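Local coordinates for protein Lys-gingipain W83 (Porphyromonas gingivalis, PDB 3KM5) that cleaves proteins after lysine as a secreted cysteine protease and possible virulence factor, the chain here being its K2 adhesin domain, of a kind haemolytic in vitro when isolated, at residues G92-V97 and R159-S164; Y82-N87 and E115-I120. One frame throughout, in Å; residues are numbered along the deposited sequence. Where two conformers were deposited one is given.

Contact 1 (G92-V97 and R159-S164)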
# COMPACT_ATOMS: atom_id res chain seq x y z
N GLY A 92 8.89 4.35 9.24
CA GLY A 92 9.39 4.97 8.02
C GLY A 92 9.37 4.18 6.75
O GLY A 92 10.33 4.20 6.00
N ASP A 93 8.22 3.61 6.45
CA ASP A 93 8.03 2.84 5.24
C ASP A 93 7.65 3.76 4.07
O ASP A 93 6.51 3.96 3.70
CB ASP A 93 7.06 1.72 5.52
CG ASP A 93 7.76 0.50 6.04
OD1 ASP A 93 8.42 -0.18 5.26
OD2 ASP A 93 7.65 0.24 7.26
N HIS A 94 8.69 4.38 3.53
CA HIS A 94 8.63 5.35 2.47
C HIS A 94 7.83 4.84 1.27
O HIS A 94 8.04 3.68 0.82
CB HIS A 94 10.07 5.75 2.05
CG HIS A 94 10.12 6.86 1.05
ND1 HIS A 94 10.18 8.18 1.42
CD2 HIS A 94 10.08 6.85 -0.31
CE1 HIS A 94 10.18 8.94 0.34
NE2 HIS A 94 10.12 8.16 -0.73
N TYR A 95 6.99 5.70 0.72
CA TYR A 95 6.25 5.34 -0.48
C TYR A 95 5.96 6.55 -1.34
O TYR A 95 5.98 7.69 -0.88
CB TYR A 95 4.97 4.58 -0.11
CG TYR A 95 3.92 5.51 0.42
CD1 TYR A 95 2.91 5.98 -0.43
CD2 TYR A 95 3.94 5.97 1.72
CE1 TYR A 95 2.00 6.91 0.01
CE2 TYR A 95 2.99 6.89 2.18
CZ TYR A 95 1.99 7.34 1.30
OH TYR A 95 1.03 8.30 1.67
N ALA A 96 5.72 6.28 -2.61
CA ALA A 96 5.30 7.27 -3.58
C ALA A 96 3.95 6.91 -4.18
O ALA A 96 3.65 5.78 -4.35
CB ALA A 96 6.34 7.41 -4.71
N VAL A 97 3.20 7.93 -4.59
CA VAL A 97 2.06 7.79 -5.49
C VAL A 97 2.60 8.31 -6.84
O VAL A 97 3.24 9.39 -6.91
CB VAL A 97 0.84 8.64 -5.04
CG1 VAL A 97 -0.32 8.56 -6.01
CG2 VAL A 97 0.38 8.21 -3.64
N ARG A 159 4.08 2.96 -4.79
CA ARG A 159 5.41 2.37 -4.87
C ARG A 159 6.03 2.40 -3.50
O ARG A 159 6.28 3.48 -2.96
CB ARG A 159 6.27 3.13 -5.88
CG ARG A 159 7.64 2.50 -6.11
CD ARG A 159 8.45 3.42 -6.98
NE ARG A 159 9.81 2.96 -7.22
CZ ARG A 159 10.75 3.66 -7.83
NH1 ARG A 159 10.50 4.90 -8.27
NH2 ARG A 159 11.95 3.13 -8.00
N HIS A 160 6.26 1.24 -2.90
CA HIS A 160 6.94 1.12 -1.62
C HIS A 160 8.41 0.92 -1.94
O HIS A 160 8.80 -0.10 -2.54
CB HIS A 160 6.35 -0.07 -0.83
CG HIS A 160 6.94 -0.32 0.53
ND1 HIS A 160 6.92 -1.57 1.11
CD2 HIS A 160 7.51 0.52 1.45
CE1 HIS A 160 7.39 -1.49 2.34
NE2 HIS A 160 7.78 -0.24 2.56
N TYR A 161 9.25 1.88 -1.58
CA TYR A 161 10.63 1.86 -2.00
C TYR A 161 11.45 2.79 -1.17
O TYR A 161 10.92 3.52 -0.35
CB TYR A 161 10.74 2.20 -3.49
CG TYR A 161 10.80 3.67 -3.87
CD1 TYR A 161 11.87 4.15 -4.60
CD2 TYR A 161 9.79 4.56 -3.52
CE1 TYR A 161 11.95 5.47 -4.94
CE2 TYR A 161 9.87 5.86 -3.88
CZ TYR A 161 10.95 6.32 -4.58
OH TYR A 161 11.06 7.66 -4.97
N ASN A 162 12.77 2.76 -1.38
CA ASN A 162 13.67 3.72 -0.72
C ASN A 162 13.61 3.61 0.81
O ASN A 162 13.67 4.63 1.51
CB ASN A 162 13.40 5.18 -1.17
CG ASN A 162 14.21 5.59 -2.36
OD1 ASN A 162 14.81 4.76 -3.06
ND2 ASN A 162 14.25 6.90 -2.59
N CYS A 163 13.52 2.38 1.32
CA CYS A 163 13.48 2.11 2.76
C CYS A 163 13.86 0.65 2.99
O CYS A 163 13.84 -0.16 2.07
CB CYS A 163 12.11 2.42 3.39
SG CYS A 163 10.74 1.43 2.74
N SER A 164 14.23 0.34 4.21
CA SER A 164 14.62 -1.03 4.56
C SER A 164 14.44 -1.30 6.05
O SER A 164 14.75 -0.43 6.88
CB SER A 164 16.08 -1.29 4.16
OG SER A 164 16.51 -2.60 4.54
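His-160 and Asp-93 meet through a single side-chain hydrogen bond: NE2 of His-160 donates to OD1 of Asp-93 at 2.8 Å, with 146° at the hydrogen. The acceptor lies close to the imidazole plane, whereas the nitrogen reaches the anti side of the carboxylate, somewhat out of its plane, and the two flat groups are turned well away from a common plane. Ser-57 also binds OD1, and Ser-55 takes ND1 of the same imidazole, which fixes the ring's rotation from both nitrogens.

Beside Ala-96 and Arg-159, at the end of the strands, the side chains of His-94 and Tyr-161 run alongside each other. The imidazole turns an edge toward the phenol face in an offset edge-to-face pair, planes at 64° and CD2 of His-94 3.7 Å from CE2 of Tyr-161. Having CG opposite the backbone N (chi1 -174°) carries the His-94 ring over to this neighbour. Glu-114 bonds both NE2 of His-94 and OH of Tyr-161, while Thr-116 takes ND1 of His-94. NE of Arg-159, whose guanidinium is held by Asp-66, lies over the rim of one phenol face.

Ala-96 and Arg-159 exchange two backbone hydrogen bonds, each 2.9 Å between N and O. With Tyr-95 facing His-160 as the adjoining non-hydrogen-bonded pair, this is the antiparallel ladder of neighbouring strands in a five-stranded sheet of the adhesin's beta jelly roll.

Contact 2 (Y82-N87 and E115-I120)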
# COMPACT_ATOMS: atom_id res chain seq x y z
N TYR A 82 -6.87 8.24 -0.06
CA TYR A 82 -6.65 6.91 0.47
C TYR A 82 -6.24 7.04 1.93
O TYR A 82 -5.97 8.14 2.42
CB TYR A 82 -5.57 6.14 -0.32
CG TYR A 82 -4.24 6.87 -0.35
CD1 TYR A 82 -3.25 6.58 0.58
CD2 TYR A 82 -3.99 7.92 -1.24
CE1 TYR A 82 -2.02 7.27 0.58
CE2 TYR A 82 -2.79 8.60 -1.24
CZ TYR A 82 -1.82 8.28 -0.34
OH TYR A 82 -0.64 9.01 -0.37
N TYR A 83 -6.18 5.90 2.59
CA TYR A 83 -5.70 5.78 3.96
C TYR A 83 -4.56 4.78 4.01
O TYR A 83 -4.63 3.74 3.38
CB TYR A 83 -6.84 5.35 4.92
CG TYR A 83 -8.04 6.26 4.87
CD1 TYR A 83 -8.22 7.29 5.78
CD2 TYR A 83 -9.00 6.09 3.88
CE1 TYR A 83 -9.36 8.14 5.69
CE2 TYR A 83 -10.08 6.92 3.78
CZ TYR A 83 -10.28 7.93 4.68
OH TYR A 83 -11.38 8.78 4.55
N TYR A 84 -3.50 5.13 4.74
CA TYR A 84 -2.40 4.22 4.98
C TYR A 84 -2.17 4.02 6.46
O TYR A 84 -2.56 4.83 7.30
CB TYR A 84 -1.13 4.72 4.29
CG TYR A 84 -0.37 5.84 4.96
CD1 TYR A 84 0.52 5.59 5.99
CD2 TYR A 84 -0.54 7.15 4.56
CE1 TYR A 84 1.22 6.60 6.59
CE2 TYR A 84 0.19 8.16 5.13
CZ TYR A 84 1.04 7.90 6.15
OH TYR A 84 1.75 8.94 6.72
N ALA A 85 -1.49 2.93 6.76
CA ALA A 85 -1.10 2.64 8.13
C ALA A 85 0.30 2.02 8.11
O ALA A 85 0.66 1.30 7.22
CB ALA A 85 -2.13 1.69 8.79
N VAL A 86 1.07 2.33 9.14
CA VAL A 86 2.40 1.74 9.31
C VAL A 86 2.50 1.24 10.75
O VAL A 86 1.62 1.47 11.55
CB VAL A 86 3.56 2.73 9.01
CG1 VAL A 86 3.52 3.18 7.56
CG2 VAL A 86 3.49 3.95 9.92
N ASN A 87 3.57 0.52 11.04
CA ASN A 87 3.87 0.13 12.43
C ASN A 87 4.52 1.34 13.08
O ASN A 87 5.63 1.74 12.68
CB ASN A 87 4.84 -1.05 12.43
CG ASN A 87 5.20 -1.51 13.81
OD1 ASN A 87 5.10 -0.77 14.79
ND2 ASN A 87 5.59 -2.76 13.90
N GLU A 115 6.37 10.41 0.54
CA GLU A 115 6.63 10.74 1.92
C GLU A 115 7.19 9.56 2.68
O GLU A 115 7.18 8.43 2.22
CB GLU A 115 5.38 11.26 2.62
CG GLU A 115 4.36 10.18 2.86
CD GLU A 115 3.14 10.65 3.64
OE1 GLU A 115 3.24 11.63 4.39
OE2 GLU A 115 2.05 10.07 3.44
N THR A 116 7.76 9.89 3.84
CA THR A 116 8.21 8.91 4.77
C THR A 116 7.32 9.05 6.00
O THR A 116 7.37 10.08 6.68
CB THR A 116 9.67 9.18 5.18
OG1 THR A 116 10.49 9.25 4.03
CG2 THR A 116 10.20 8.05 6.04
N PRO A 117 6.44 8.07 6.25
CA PRO A 117 5.55 8.14 7.40
C PRO A 117 6.24 8.37 8.72
O PRO A 117 7.36 7.88 8.94
CB PRO A 117 4.86 6.77 7.38
CG PRO A 117 4.86 6.41 5.93
CD PRO A 117 6.17 6.88 5.43
N ASN A 118 5.56 9.12 9.57
CA ASN A 118 5.99 9.37 10.93
C ASN A 118 5.39 8.38 11.91
O ASN A 118 4.37 7.71 11.63
CB ASN A 118 5.59 10.79 11.33
CG ASN A 118 6.38 11.83 10.60
OD1 ASN A 118 7.59 11.71 10.46
ND2 ASN A 118 5.70 12.88 10.14
N GLY A 119 6.02 8.26 13.07
CA GLY A 119 5.42 7.51 14.15
C GLY A 119 6.11 7.84 15.44
O GLY A 119 7.02 8.67 15.48
N ILE A 120 5.69 7.15 16.49
CA ILE A 120 6.41 7.19 17.76
C ILE A 120 7.91 6.96 17.50
O ILE A 120 8.75 7.63 18.11
CB ILE A 120 5.82 6.14 18.78
O HOH W 1 3.05 10.61 8.73
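Pro-117 packs against Tyr-84 and Val-86, where the loop following strand 109-115 lies over strand 79-86 and so joins the two sheets of the jelly roll. The close part of the contact is apolar. CB and CG of Pro-117 are each 3.7 Å from CE1 of Tyr-84, and the pyrrolidine meets the phenol obliquely. CB of Pro-117 also lies 3.8 Å from CG1 of Val-86. Tyr-84 and Val-86 are alternate residues of the strand and both project toward the loop, which explains how one proline can touch the two of them.

Glu-115 approaches the phenol from the direction opposed to that of Tyr-84. Its OE2 is 3.2 Å from CE2 of Tyr-84, and the carboxylate plane is turned 75° from the ring. At the first torsion (chi1 71°) CG of Glu-115 sits in the cleft flanked by both backbone branches, and the rest of the chain runs straight out, which brings the carboxylate to the ring. The principal polar partners of OE2 lie elsewhere: Tyr-95 hydrogen-bonds to it and Arg-145 forms a salt bridge with it. This pairing probably favours the charged carboxylate and holds it beside the phenol.

Toward Asn-118 the contact becomes looser. The side chain of this exposed residue points away from the strand, and the backbone O of Asn-118 stays 4.2 Å from CG2 of Val-86. A water adds to this loose approach: it accepts a hydrogen bond from the backbone N of Asn-118 at 3.0 Å and is also hydrogen-bonded to OH of Tyr-84, 2.9 Å from the water oxygen.

In the fold
Contacts 1 and 2 have centres 10 Å apart and interleave along the chain, since 82-87 and 92-97 precede 115-120 and 159-164. Tyr-95 of contact 1 ties them together: its OH lies 2.7 Å from OE2 of Glu-115 and 2.7 Å from OH of Tyr-82, both probable hydrogen bonds, so it reaches both segments of contact 2. Packing adds to this, with the O of Asp-93 3.4 Å from CD of Pro-117. A bound calcium ion lies about 8 Å from the His-160 side chain. The side chain of Pro-138, at an experimentally established cleavage site, is about 10 Å from that of Asp-93 and about 8 Å from that of Val-86.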